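Side-chain contact in inorganic pyrophosphatase (Neisseria gonorrhoeae, PDB 5TEA), which probably catalyses the magnesium-dependent hydrolysis of inorganic pyrophosphate to two phosphate ions, working as a homohexamer: residues F147-Y150 with K151-K154. Sequence-based numbering, arbitrary orientation.
Sequences FNHY and KDLK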
loop_
_atom_site.group_PDB
_atom_site.type_symbol
_atom_site.label_atom_id
_atom_site.label_comp_id
_atom_site.label_asym_id
_atom_site.label_seq_id
_atom_site.Cartn_x
_atom_site.Cartn_y
_atom_site.Cartn_z
ATOM N N PHE B 147 11.911 7.186 -20.131
ATOM C CA PHE B 147 13.001 8.146 -20.194
ATOM C C PHE B 147 12.969 8.989 -21.457
ATOM O O PHE B 147 13.556 10.071 -21.464
ATOM C CB PHE B 147 14.352 7.419 -20.032
ATOM C CG PHE B 147 14.636 7.064 -18.603
ATOM C CD1 PHE B 147 15.036 8.044 -17.704
ATOM C CD2 PHE B 147 14.424 5.768 -18.133
ATOM C CE1 PHE B 147 15.248 7.750 -16.352
ATOM C CE2 PHE B 147 14.627 5.466 -16.775
ATOM C CZ PHE B 147 15.057 6.448 -15.896
ATOM N N ASN B 148 12.292 8.527 -22.515
ATOM C CA ASN B 148 12.096 9.344 -23.710
ATOM C C ASN B 148 11.059 10.444 -23.503
ATOM O O ASN B 148 11.045 11.419 -24.266
ATOM C CB ASN B 148 11.643 8.465 -24.889
ATOM C CG ASN B 148 12.809 7.782 -25.586
ATOM O OD1 ASN B 148 13.948 8.226 -25.466
ATOM N ND2 ASN B 148 12.522 6.725 -26.349
ATOM N N HIS B 149 10.214 10.327 -22.483
ATOM C CA HIS B 149 9.073 11.225 -22.366
ATOM C C HIS B 149 8.891 11.902 -21.009
ATOM O O HIS B 149 7.952 12.698 -20.860
ATOM C CB HIS B 149 7.795 10.449 -22.708
ATOM C CG HIS B 149 7.713 10.043 -24.144
ATOM N ND1 HIS B 149 7.328 10.918 -25.137
ATOM C CD2 HIS B 149 7.997 8.871 -24.762
ATOM C CE1 HIS B 149 7.357 10.296 -26.303
ATOM N NE2 HIS B 149 7.761 9.053 -26.105
ATOM N N TYR B 150 9.746 11.632 -20.019
ATOM C CA TYR B 150 9.393 12.054 -18.663
ATOM C C TYR B 150 9.490 13.559 -18.447
ATOM O O TYR B 150 8.935 14.060 -17.459
ATOM C CB TYR B 150 10.246 11.317 -17.624
ATOM C CG TYR B 150 11.683 11.774 -17.531
ATOM C CD1 TYR B 150 12.600 11.459 -18.527
ATOM C CD2 TYR B 150 12.126 12.502 -16.433
ATOM C CE1 TYR B 150 13.925 11.864 -18.429
ATOM C CE2 TYR B 150 13.440 12.910 -16.326
ATOM C CZ TYR B 150 14.337 12.586 -17.325
ATOM O OH TYR B 150 15.647 12.994 -17.221
ATOM N N LYS B 151 10.121 14.298 -19.350
ATOM C CA LYS B 151 10.106 15.752 -19.279
ATOM C C LYS B 151 9.130 16.380 -20.272
ATOM O O LYS B 151 9.178 17.595 -20.488
ATOM C CB LYS B 151 11.518 16.304 -19.501
ATOM C CG LYS B 151 12.515 15.915 -18.405
ATOM C CD LYS B 151 13.888 16.499 -18.693
ATOM C CE LYS B 151 14.823 16.376 -17.501
ATOM N NZ LYS B 151 14.555 17.419 -16.470
ATOM N N ASP B 152 8.240 15.587 -20.875
ATOM C CA ASP B 152 7.424 16.116 -21.966
ATOM C C ASP B 152 6.515 17.257 -21.546
ATOM O O ASP B 152 6.096 18.036 -22.406
ATOM C CB ASP B 152 6.565 15.022 -22.594
ATOM C CG ASP B 152 7.300 14.271 -23.666
ATOM O OD1 ASP B 152 8.529 14.473 -23.771
ATOM O OD2 ASP B 152 6.658 13.487 -24.398
ATOM N N LEU B 153 6.169 17.373 -20.263
ATOM C CA LEU B 153 5.221 18.425 -19.912
ATOM C C LEU B 153 5.842 19.814 -20.013
ATOM O O LEU B 153 5.111 20.794 -20.168
ATOM C CB LEU B 153 4.642 18.188 -18.514
ATOM C CG LEU B 153 3.801 16.914 -18.407
ATOM C CD1 LEU B 153 3.048 16.885 -17.092
ATOM C CD2 LEU B 153 2.833 16.800 -19.570
ATOM N N LYS B 154 7.177 19.919 -19.966
ATOM C CA LYS B 154 7.895 21.181 -20.176
ATOM C C LYS B 154 9.317 20.817 -20.620
ATOM O O LYS B 154 10.271 20.804 -19.838
ATOM C CB LYS B 154 7.915 22.057 -18.927
HETATM O O HOH W 1 10.846 14.059 -22.142
HETATM O O HOH W 2 9.751 13.624 -25.885
HETATM O O HOH W 3 7.047 16.174 -17.847
#
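His149 turns CG to the side of the backbone N, opposite the carbonyl carbon (chi1 -68°), and chi1 of Asp152 swings its carboxylate back to the imidazole, which brings the two groups together. His149 ND1 donates to Asp152 OD2 over 2.8 Å, and the N-H...O angle of 168° makes the bond nearly straight. The acceptor lies in the imidazole plane. The carboxylate and ring planes are nearly perpendicular; ND1 meets OD2 on the syn side, tilted out of the carboxylate plane. Asp152 N also donates to His149 O at 2.9 Å, closing a type I beta turn. Asp152 OD1 receives water 2 at 2.6 Å and water 1 at 2.9 Å; water 2 also bonds Asn148 O, so it bridges the Asp152 carboxylate and the Asn148 carbonyl.

Tyr150 holds its ring between backbone N and carbonyl carbon, alongside the Lys151 chain. Lys151 CG sits 3.9 Å from the ring centroid and 15° off the normal, a CH-pi contact, while Lys151 CE lies 3.5 Å from Tyr150 OH. Lys61 makes a cation-pi contact with the same ring.

Since Tyr150 is a predicted substrate-binding residue and Lys151 NZ approaches Arg53, another one, the cationic cluster is consistent with a site for anionic pyrophosphate, whereas the hydrogen-bonded turn probably helps to hold the backbone that carries Tyr150.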